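Local coordinates for glycosylation Associate Protein 1 (Streptococcus agalactiae serotype V, PDB 6OYC), which is thought to act, together with its Gap2 and Gap3 partners, in the accessory Sec pathway that glycosylates and secretes cell-surface adhesins, at residues R49-N54 and L217-K222; L211-Y216 and N239-G244; N58-L63 and V76-Q81. One frame throughout, in Å; residues are numbered along the deposited sequence.

Contact 1 of 3, residues R49-N54 and L217-K222; sequences RLVVLN and LTYLHK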
loop_
_atom_site.group_PDB
_atom_site.type_symbol
_atom_site.label_atom_id
_atom_site.label_comp_id
_atom_site.label_asym_id
_atom_site.label_seq_id
_atom_site.Cartn_x
_atom_site.Cartn_y
_atom_site.Cartn_z
ATOM N N ARG A 49 -15.112 11.415 -5.965
ATOM C CA ARG A 49 -14.047 11.456 -6.948
ATOM C C ARG A 49 -12.715 11.561 -6.223
ATOM O O ARG A 49 -12.618 12.165 -5.152
ATOM C CB ARG A 49 -14.228 12.630 -7.920
ATOM C CG ARG A 49 -13.080 12.816 -8.881
ATOM C CD ARG A 49 -13.551 13.420 -10.187
ATOM N NE ARG A 49 -13.928 14.799 -10.005
ATOM C CZ ARG A 49 -15.099 15.319 -10.342
ATOM N NH1 ARG A 49 -16.039 14.574 -10.913
ATOM N NH2 ARG A 49 -15.316 16.605 -10.098
ATOM N N LEU A 50 -11.691 10.957 -6.818
ATOM C CA LEU A 50 -10.336 11.012 -6.295
ATOM C C LEU A 50 -9.580 12.167 -6.944
ATOM O O LEU A 50 -9.722 12.415 -8.142
ATOM C CB LEU A 50 -9.635 9.683 -6.568
ATOM C CG LEU A 50 -8.329 9.339 -5.861
ATOM C CD1 LEU A 50 -8.556 8.911 -4.429
ATOM C CD2 LEU A 50 -7.643 8.226 -6.663
ATOM N N VAL A 51 -8.796 12.887 -6.148
ATOM C CA VAL A 51 -8.048 14.050 -6.619
ATOM C C VAL A 51 -6.583 13.768 -6.310
ATOM O O VAL A 51 -6.148 13.900 -5.156
ATOM C CB VAL A 51 -8.513 15.362 -5.965
ATOM C CG1 VAL A 51 -7.696 16.530 -6.475
ATOM C CG2 VAL A 51 -10.028 15.606 -6.180
ATOM N N VAL A 52 -5.816 13.408 -7.338
ATOM C CA VAL A 52 -4.463 12.874 -7.179
ATOM C C VAL A 52 -3.473 13.972 -7.521
ATOM O O VAL A 52 -3.455 14.469 -8.652
ATOM C CB VAL A 52 -4.241 11.637 -8.067
ATOM C CG1 VAL A 52 -2.790 11.144 -7.957
ATOM C CG2 VAL A 52 -5.216 10.538 -7.670
ATOM N N LEU A 53 -2.626 14.329 -6.560
ATOM C CA LEU A 53 -1.771 15.497 -6.741
ATOM C C LEU A 53 -0.394 15.157 -7.280
ATOM O O LEU A 53 0.224 16.007 -7.923
ATOM C CB LEU A 53 -1.620 16.256 -5.424
ATOM C CG LEU A 53 -2.884 16.876 -4.834
ATOM C CD1 LEU A 53 -2.535 17.706 -3.586
ATOM C CD2 LEU A 53 -3.612 17.732 -5.841
ATOM N N ASN A 54 0.112 13.948 -7.038
ATOM C CA ASN A 54 1.459 13.590 -7.458
ATOM C C ASN A 54 1.429 12.834 -8.776
ATOM O O ASN A 54 0.384 12.393 -9.253
ATOM C CB ASN A 54 2.165 12.749 -6.389
ATOM C CG ASN A 54 1.433 11.452 -6.083
ATOM O OD1 ASN A 54 0.234 11.449 -5.815
ATOM N ND2 ASN A 54 2.155 10.347 -6.126
ATOM N N LEU A 217 -5.695 24.598 -6.989
ATOM C CA LEU A 217 -6.621 25.693 -6.740
ATOM C C LEU A 217 -7.568 25.885 -7.919
ATOM O O LEU A 217 -8.750 26.183 -7.722
ATOM C CB LEU A 217 -5.851 26.970 -6.408
ATOM C CG LEU A 217 -5.001 26.784 -5.145
ATOM C CD1 LEU A 217 -4.200 28.036 -4.826
ATOM C CD2 LEU A 217 -5.827 26.338 -3.935
ATOM N N THR A 218 -7.096 25.643 -9.142
ATOM C CA THR A 218 -8.013 25.643 -10.275
ATOM C C THR A 218 -9.075 24.557 -10.129
ATOM O O THR A 218 -10.261 24.810 -10.384
ATOM C CB THR A 218 -7.248 25.459 -11.583
ATOM O OG1 THR A 218 -6.388 26.585 -11.802
ATOM C CG2 THR A 218 -8.219 25.323 -12.742
ATOM N N TYR A 219 -8.676 23.342 -9.722
ATOM C CA TYR A 219 -9.660 22.279 -9.522
ATOM C C TYR A 219 -10.684 22.703 -8.480
ATOM O O TYR A 219 -11.892 22.501 -8.649
ATOM C CB TYR A 219 -8.977 20.971 -9.086
ATOM C CG TYR A 219 -9.975 19.846 -8.797
ATOM C CD1 TYR A 219 -10.390 18.982 -9.809
ATOM C CD2 TYR A 219 -10.516 19.664 -7.525
ATOM C CE1 TYR A 219 -11.315 17.963 -9.561
ATOM C CE2 TYR A 219 -11.455 18.646 -7.268
ATOM C CZ TYR A 219 -11.840 17.804 -8.292
ATOM O OH TYR A 219 -12.752 16.794 -8.061
ATOM N N LEU A 220 -10.198 23.262 -7.376
ATOM C CA LEU A 220 -11.059 23.712 -6.295
ATOM C C LEU A 220 -12.071 24.716 -6.807
ATOM O O LEU A 220 -13.277 24.581 -6.564
ATOM C CB LEU A 220 -10.206 24.332 -5.198
ATOM C CG LEU A 220 -10.932 24.880 -3.986
ATOM C CD1 LEU A 220 -11.707 23.772 -3.295
ATOM C CD2 LEU A 220 -9.909 25.486 -3.052
ATOM N N HIS A 221 -11.586 25.711 -7.558
ATOM C CA HIS A 221 -12.450 26.734 -8.131
ATOM C C HIS A 221 -13.492 26.132 -9.069
ATOM O O HIS A 221 -14.685 26.433 -8.960
ATOM C CB HIS A 221 -11.603 27.773 -8.864
ATOM C CG HIS A 221 -12.407 28.894 -9.450
ATOM N ND1 HIS A 221 -13.186 29.734 -8.680
ATOM C CD2 HIS A 221 -12.559 29.308 -10.731
ATOM C CE1 HIS A 221 -13.776 30.620 -9.461
ATOM N NE2 HIS A 221 -13.413 30.385 -10.710
ATOM N N LYS A 222 -13.070 25.264 -9.990
ATOM C CA LYS A 222 -13.997 24.822 -11.030
ATOM C C LYS A 222 -14.859 23.640 -10.614
ATOM O O LYS A 222 -15.979 23.506 -11.111
ATOM C CB LYS A 222 -13.242 24.434 -12.302
ATOM C CG LYS A 222 -12.483 25.552 -12.979
ATOM C CD LYS A 222 -11.957 25.070 -14.333
ATOM C CE LYS A 222 -13.006 25.192 -15.433
ATOM N NZ LYS A 222 -12.502 24.705 -16.755
#

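Contact 2 of 3, residues L211-Y216 and N239-G244; sequences LIREKY and NAFIVG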
loop_
_atom_site.group_PDB
_atom_site.type_symbol
_atom_site.label_atom_id
_atom_site.label_comp_id
_atom_site.label_asym_id
_atom_site.label_seq_id
_atom_site.Cartn_x
_atom_site.Cartn_y
_atom_site.Cartn_z
ATOM N N LEU A 211 3.652 24.544 -9.037
ATOM C CA LEU A 211 2.729 24.241 -10.120
ATOM C C LEU A 211 1.563 23.377 -9.638
ATOM O O LEU A 211 0.422 23.565 -10.078
ATOM C CB LEU A 211 3.481 23.563 -11.267
ATOM C CG LEU A 211 2.618 23.107 -12.451
ATOM C CD1 LEU A 211 1.851 24.285 -13.039
ATOM C CD2 LEU A 211 3.487 22.408 -13.525
ATOM N N ILE A 212 1.815 22.431 -8.728
ATOM C CA ILE A 212 0.732 21.576 -8.252
ATOM C C ILE A 212 -0.286 22.388 -7.452
ATOM O O ILE A 212 -1.501 22.154 -7.555
ATOM C CB ILE A 212 1.303 20.392 -7.446
ATOM C CG1 ILE A 212 2.084 19.476 -8.389
ATOM C CG2 ILE A 212 0.187 19.604 -6.793
ATOM C CD1 ILE A 212 3.050 18.578 -7.721
ATOM N N ARG A 213 0.183 23.352 -6.647
ATOM C CA ARG A 213 -0.762 24.222 -5.944
ATOM C C ARG A 213 -1.663 24.928 -6.940
ATOM O O ARG A 213 -2.882 25.014 -6.739
ATOM C CB ARG A 213 -0.032 25.254 -5.061
ATOM C CG ARG A 213 0.876 24.645 -3.984
ATOM C CD ARG A 213 1.274 25.614 -2.842
ATOM N NE ARG A 213 2.057 26.786 -3.251
ATOM C CZ ARG A 213 3.379 26.798 -3.458
ATOM N NH1 ARG A 213 4.085 25.685 -3.319
ATOM N NH2 ARG A 213 4.001 27.927 -3.818
ATOM N N GLU A 214 -1.079 25.400 -8.043
ATOM C CA GLU A 214 -1.849 26.146 -9.041
ATOM C C GLU A 214 -2.917 25.262 -9.668
ATOM O O GLU A 214 -4.090 25.647 -9.755
ATOM C CB GLU A 214 -0.916 26.714 -10.117
ATOM C CG GLU A 214 -1.664 27.298 -11.304
ATOM C CD GLU A 214 -0.752 27.843 -12.391
ATOM O OE1 GLU A 214 0.340 28.378 -12.087
ATOM O OE2 GLU A 214 -1.138 27.726 -13.570
ATOM N N LYS A 215 -2.532 24.050 -10.084
ATOM C CA LYS A 215 -3.517 23.124 -10.634
ATOM C C LYS A 215 -4.587 22.776 -9.603
ATOM O O LYS A 215 -5.775 22.726 -9.933
ATOM C CB LYS A 215 -2.827 21.863 -11.153
ATOM C CG LYS A 215 -1.881 22.123 -12.302
ATOM C CD LYS A 215 -2.593 22.865 -13.430
ATOM C CE LYS A 215 -3.607 21.983 -14.134
ATOM N NZ LYS A 215 -4.547 22.771 -15.005
ATOM N N TYR A 216 -4.200 22.562 -8.340
ATOM C CA TYR A 216 -5.214 22.222 -7.340
ATOM C C TYR A 216 -6.201 23.370 -7.130
ATOM O O TYR A 216 -7.421 23.157 -7.065
ATOM C CB TYR A 216 -4.586 21.843 -6.002
ATOM C CG TYR A 216 -5.667 21.651 -4.972
ATOM C CD1 TYR A 216 -6.546 20.579 -5.068
ATOM C CD2 TYR A 216 -5.855 22.562 -3.940
ATOM C CE1 TYR A 216 -7.559 20.389 -4.148
ATOM C CE2 TYR A 216 -6.868 22.384 -3.005
ATOM C CZ TYR A 216 -7.725 21.295 -3.120
ATOM O OH TYR A 216 -8.749 21.091 -2.212
ATOM N N ASN A 239 -1.277 19.860 3.459
ATOM C CA ASN A 239 -2.313 20.460 4.289
ATOM C C ASN A 239 -2.404 21.967 4.081
ATOM O O ASN A 239 -3.504 22.528 4.072
ATOM C CB ASN A 239 -2.038 20.168 5.759
ATOM C CG ASN A 239 -2.432 18.778 6.158
ATOM O OD1 ASN A 239 -3.100 18.061 5.406
ATOM N ND2 ASN A 239 -2.010 18.372 7.354
ATOM N N ALA A 240 -1.261 22.635 3.902
ATOM C CA ALA A 240 -1.254 24.092 3.930
ATOM C C ALA A 240 -2.007 24.677 2.740
ATOM O O ALA A 240 -2.779 25.632 2.901
ATOM C CB ALA A 240 0.179 24.627 3.984
ATOM N N PHE A 241 -1.833 24.118 1.546
ATOM C CA PHE A 241 -2.579 24.681 0.426
ATOM C C PHE A 241 -3.916 23.992 0.173
ATOM O O PHE A 241 -4.708 24.501 -0.618
ATOM C CB PHE A 241 -1.732 24.701 -0.865
ATOM C CG PHE A 241 -1.292 23.342 -1.356
ATOM C CD1 PHE A 241 -2.105 22.589 -2.190
ATOM C CD2 PHE A 241 -0.049 22.850 -1.026
ATOM C CE1 PHE A 241 -1.693 21.362 -2.674
ATOM C CE2 PHE A 241 0.373 21.616 -1.499
ATOM C CZ PHE A 241 -0.455 20.869 -2.328
ATOM N N ILE A 242 -4.216 22.878 0.827
ATOM C CA ILE A 242 -5.535 22.260 0.705
ATOM C C ILE A 242 -6.463 22.721 1.815
ATOM O O ILE A 242 -7.606 23.099 1.564
ATOM C CB ILE A 242 -5.425 20.719 0.689
ATOM C CG1 ILE A 242 -4.724 20.225 -0.572
ATOM C CG2 ILE A 242 -6.812 20.089 0.759
ATOM C CD1 ILE A 242 -4.521 18.725 -0.528
ATOM N N VAL A 243 -5.987 22.679 3.055
ATOM C CA VAL A 243 -6.820 23.023 4.200
ATOM C C VAL A 243 -6.796 24.524 4.461
ATOM O O VAL A 243 -7.820 25.116 4.803
ATOM C CB VAL A 243 -6.373 22.214 5.435
ATOM C CG1 VAL A 243 -7.248 22.521 6.625
ATOM C CG2 VAL A 243 -6.421 20.727 5.136
ATOM N N GLY A 244 -5.643 25.175 4.285
ATOM C CA GLY A 244 -5.590 26.616 4.479
ATOM C C GLY A 244 -6.523 27.368 3.546
ATOM O O GLY A 244 -7.081 28.404 3.912
#

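Contact 3 of 3, residues N58-L63 and V76-Q81; sequences NLRYYL and VFDDIQ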
loop_
_atom_site.group_PDB
_atom_site.type_symbol
_atom_site.label_atom_id
_atom_site.label_comp_id
_atom_site.label_asym_id
_atom_site.label_seq_id
_atom_site.Cartn_x
_atom_site.Cartn_y
_atom_site.Cartn_z
ATOM N N ASN A 58 1.238 4.890 -13.147
ATOM C CA ASN A 58 0.649 3.570 -12.962
ATOM C C ASN A 58 -0.669 3.632 -12.204
ATOM O O ASN A 58 -1.055 2.659 -11.548
ATOM C CB ASN A 58 1.622 2.645 -12.234
ATOM C CG ASN A 58 1.575 1.262 -12.772
ATOM O OD1 ASN A 58 1.623 1.064 -13.989
ATOM N ND2 ASN A 58 1.435 0.271 -11.877
ATOM N N LEU A 59 -1.373 4.766 -12.294
ATOM C CA LEU A 59 -2.519 5.009 -11.423
ATOM C C LEU A 59 -3.656 4.032 -11.704
ATOM O O LEU A 59 -4.345 3.589 -10.775
ATOM C CB LEU A 59 -2.990 6.451 -11.584
ATOM C CG LEU A 59 -4.227 6.881 -10.795
ATOM C CD1 LEU A 59 -4.053 6.605 -9.314
ATOM C CD2 LEU A 59 -4.511 8.375 -11.029
ATOM N N ARG A 60 -3.871 3.676 -12.974
ATOM C CA ARG A 60 -5.048 2.871 -13.280
ATOM C C ARG A 60 -4.889 1.440 -12.755
ATOM O O ARG A 60 -5.832 0.877 -12.189
ATOM C CB ARG A 60 -5.339 2.917 -14.783
ATOM C CG ARG A 60 -6.087 4.219 -15.233
ATOM C CD ARG A 60 -5.362 4.979 -16.352
ATOM N NE ARG A 60 -3.958 5.214 -16.035
ATOM C CZ ARG A 60 -3.496 6.294 -15.411
ATOM N NH1 ARG A 60 -4.327 7.280 -15.055
ATOM N NH2 ARG A 60 -2.195 6.389 -15.147
ATOM N N TYR A 61 -3.689 0.852 -12.883
ATOM C CA TYR A 61 -3.456 -0.432 -12.231
ATOM C C TYR A 61 -3.547 -0.289 -10.728
ATOM O O TYR A 61 -4.105 -1.160 -10.053
ATOM C CB TYR A 61 -2.101 -1.030 -12.619
ATOM C CG TYR A 61 -2.164 -1.729 -13.951
ATOM C CD1 TYR A 61 -3.106 -2.736 -14.188
ATOM C CD2 TYR A 61 -1.317 -1.365 -14.992
ATOM C CE1 TYR A 61 -3.183 -3.366 -15.421
ATOM C CE2 TYR A 61 -1.388 -1.986 -16.219
ATOM C CZ TYR A 61 -2.330 -2.976 -16.427
ATOM O OH TYR A 61 -2.395 -3.585 -17.642
ATOM N N TYR A 62 -3.013 0.802 -10.187
ATOM C CA TYR A 62 -3.084 0.989 -8.744
ATOM C C TYR A 62 -4.530 0.953 -8.268
ATOM O O TYR A 62 -4.870 0.206 -7.340
ATOM C CB TYR A 62 -2.396 2.297 -8.349
ATOM C CG TYR A 62 -2.196 2.474 -6.850
ATOM C CD1 TYR A 62 -3.187 3.075 -6.066
ATOM C CD2 TYR A 62 -1.012 2.070 -6.221
ATOM C CE1 TYR A 62 -3.013 3.263 -4.691
ATOM C CE2 TYR A 62 -0.828 2.245 -4.844
ATOM C CZ TYR A 62 -1.832 2.847 -4.085
ATOM O OH TYR A 62 -1.667 3.035 -2.722
ATOM N N LEU A 63 -5.409 1.713 -8.934
ATOM C CA LEU A 63 -6.812 1.764 -8.524
ATOM C C LEU A 63 -7.495 0.434 -8.757
ATOM O O LEU A 63 -8.345 0.014 -7.959
ATOM C CB LEU A 63 -7.559 2.863 -9.276
ATOM C CG LEU A 63 -7.136 4.306 -8.953
ATOM C CD1 LEU A 63 -7.935 5.285 -9.776
ATOM C CD2 LEU A 63 -7.278 4.600 -7.464
ATOM N N VAL A 76 -3.738 15.702 -11.425
ATOM C CA VAL A 76 -3.055 16.945 -11.761
ATOM C C VAL A 76 -2.089 16.727 -12.930
ATOM O O VAL A 76 -2.063 17.499 -13.897
ATOM C CB VAL A 76 -2.335 17.498 -10.517
ATOM C CG1 VAL A 76 -1.294 18.503 -10.902
ATOM C CG2 VAL A 76 -3.319 18.082 -9.527
ATOM N N PHE A 77 -1.290 15.666 -12.866
ATOM C CA PHE A 77 -0.267 15.473 -13.894
ATOM C C PHE A 77 -0.872 15.056 -15.225
ATOM O O PHE A 77 -0.362 15.450 -16.275
ATOM C CB PHE A 77 0.782 14.457 -13.432
ATOM C CG PHE A 77 1.867 15.077 -12.593
ATOM C CD1 PHE A 77 1.612 15.428 -11.267
ATOM C CD2 PHE A 77 3.116 15.353 -13.139
ATOM C CE1 PHE A 77 2.591 15.999 -10.485
ATOM C CE2 PHE A 77 4.104 15.929 -12.363
ATOM C CZ PHE A 77 3.839 16.264 -11.032
ATOM N N ASP A 78 -1.945 14.256 -15.207
ATOM C CA ASP A 78 -2.700 13.973 -16.429
ATOM C C ASP A 78 -3.146 15.272 -17.109
ATOM O O ASP A 78 -3.024 15.432 -18.330
ATOM C CB ASP A 78 -3.915 13.098 -16.102
ATOM C CG ASP A 78 -3.581 11.601 -16.019
ATOM O OD1 ASP A 78 -2.409 11.211 -15.812
ATOM O OD2 ASP A 78 -4.519 10.803 -16.153
ATOM N N ASP A 79 -3.675 16.204 -16.319
ATOM C CA ASP A 79 -4.077 17.521 -16.815
ATOM C C ASP A 79 -2.891 18.270 -17.420
ATOM O O ASP A 79 -2.925 18.698 -18.578
ATOM C CB ASP A 79 -4.680 18.295 -15.640
ATOM C CG ASP A 79 -5.297 19.626 -16.039
ATOM O OD1 ASP A 79 -5.092 20.104 -17.170
ATOM O OD2 ASP A 79 -5.993 20.204 -15.179
ATOM N N ILE A 80 -1.830 18.444 -16.635
ATOM C CA ILE A 80 -0.613 19.075 -17.136
ATOM C C ILE A 80 -0.182 18.451 -18.457
ATOM O O ILE A 80 0.047 19.151 -19.449
ATOM C CB ILE A 80 0.501 18.967 -16.087
ATOM C CG1 ILE A 80 0.090 19.717 -14.826
ATOM C CG2 ILE A 80 1.834 19.462 -16.651
ATOM C CD1 ILE A 80 1.100 19.590 -13.719
ATOM N N GLN A 81 -0.063 17.125 -18.486
ATOM C CA GLN A 81 0.567 16.456 -19.616
ATOM C C GLN A 81 -0.349 16.304 -20.825
ATOM O O GLN A 81 0.089 15.716 -21.815
ATOM C CB GLN A 81 1.083 15.078 -19.189
ATOM C CG GLN A 81 2.276 15.128 -18.239
ATOM C CD GLN A 81 2.706 13.749 -17.817
ATOM O OE1 GLN A 81 2.388 13.304 -16.703
ATOM N NE2 GLN A 81 3.409 13.036 -18.718
HETATM O O HOH W 1 -2.124 9.108 -14.132
#

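Contact 1 of 3, residues R49-N54 and L217-K222
Arg49 and Tyr219 carry the polar heart of this contact, where the end of a β-strand side chain reaches the phenol oxygen of a helix. The guanidinium comes side-on and uses two nitrogens on a single acceptor. NE donates to Tyr219 OH over 3.0 Å with an N-H...O angle of 149°, and the longer, more bent bond from Arg49 NH2 to the same oxygen spans 3.3 Å. The oxygen sits somewhat out of the guanidinium plane, and the guanidinium and ring planes stand almost perpendicular, at 85°. The aromatic face is therefore not stacked on the arginine; the phenol meets it end-on through its oxygen. A bend at chi3 (71°) in an otherwise extended Arg49 chain swings NE round to the hydroxyl. His3 ND1 is also hydrogen-bonded to Tyr219 OH, so this buried hydroxyl has partners on two residues, and the arginine charge would be expected to polarise it.

Outward from this cluster the packing is apolar. Val51 CG2 lies 3.5 Å from Tyr219 CE2, while its CG1 branch stands over one face of the ring. A β-branched valine suits a strand and presents a short, rigid surface to the tyrosine, which in turn is long enough to span the gap between helix and sheet: the CA atoms of Val51 and Tyr219 are 8.9 Å apart.

The surroundings are those of a Rossmann-like domain, as in the GT-B clan. Strand 48-52 lies between strands 2-5 and 73-75 of the parallel sheet, and Tyr74 brings its ring to Tyr219. Helix 208-223 packs on the side to which Arg49 and Val51 point, whereas Leu50 points away from it and packs on helices 33-43 and 59-65.

Contact 2 of 3, residues L211-Y216 and N239-G244
Packing between helix 208-223 and the short helix 239-242, which lies in the β-α-β crossover from strand 229-233 to strand 250-255 of the Rossmann-like domain, brings Arg213 and Tyr216 against Phe241 and Ile242. The backbones come closest at Arg213 and Phe241, whose CA atoms are 6.6 Å apart.

Phe241 is the centre of the contact. Its CG is lodged between the backbone N and the carbonyl carbon (chi1 62°), which lays one ring face under the Arg213 methylenes. The aliphatic part of Arg213 lies across that face: CG makes a CH-π contact 3.8 Å from the centroid, and CD comes to 3.6 Å from Phe241 CD2. At the ring edge Tyr216 CD2 approaches Phe241 CD1 at 4.1 Å.

Tyr216 repeats the theme with the roles exchanged, its own face receiving Ile242 CG1 at 4.2 Å from the ring centroid. The other branch, Ile242 CG2, touches Tyr216 OH at 3.7 Å. Both residues also rest on strand 229-233, at Ile230 and Val232.

No hydrogen bond joins the two segments, so dispersion and CH-π contacts hold them together. An arginine suits this margin because its methylenes cover the ring, whereas the tyrosine pays a price: its buried OH has no hydrogen-bonding partner in the model.

Contact 3 of 3, residues N58-L63 and V76-Q81
Arg60, on the helix of a β-α-β unit in which 59-65 links the neighbouring parallel strands 48-52 and 73-75, meets Asp78 on helix 76-80, which follows the second strand directly. The pair thus joins the crossover helix to the turn of helix just beyond the unit.

The direct interaction is ionic and loose. Arg60 NH1 lies 3.7 Å from Asp78 OD2, a long salt bridge that is nearer to general electrostatic attraction than to a tight grip. The guanidinium and carboxylate planes are only 28° apart, but the oxygen approaches the guanidinium obliquely and the two side chains lie antiparallel where they overlap, not end to end. Arginine is long enough to cross between the helices even with its chain bent at chi2 (125°) and chi3 (-51°), and the bends bring its end nearer Asp78. Near the start of helix 76-80 the aspartate's negative charge would also be expected to sit favourably with the helix dipole.

Each charge has a stronger ionic partner from the 150-151 region: Arg60 NE pairs with Asp150, and Asp78 OD2 with Arg151. Tyr73 OH is hydrogen-bonded to Arg60 NH1. Opposite charges thus follow one another from Asp150 through Arg60 and Asp78 to Arg151, which should balance this partly buried cluster.

Solvent completes the bridge. One water lies in the guanidinium plane at its edge, accepting a hydrogen bond from Arg60 NH2 at 2.9 Å. The same water donates to the other carboxylate oxygen, with 2.7 Å between its oxygen and Asp78 OD1.

From the N terminus, contact 1 opens first, on strand 48-52. Contact 3 then opens and closes within its span, joining helix 59-65 to helix 76-80 across a short connection that includes strand 73-75. The chain runs on through the antiparallel sheet and returns on helix 208-223, where contact 2 opens just before contact 1 closes; contact 2 ends at 239-244, so the two cross, while contacts 3 and 2 follow in series. Direct touches unite all three: Leu53 packs on Ile242 and Phe241, Val52 probably hydrogen-bonds Val76 through the backbone, and Lys215 forms a salt bridge with Asp79. Together they tie helices 59-65, 76-80, 208-223 and 239-242 to strand 48-52 of the parallel sheet.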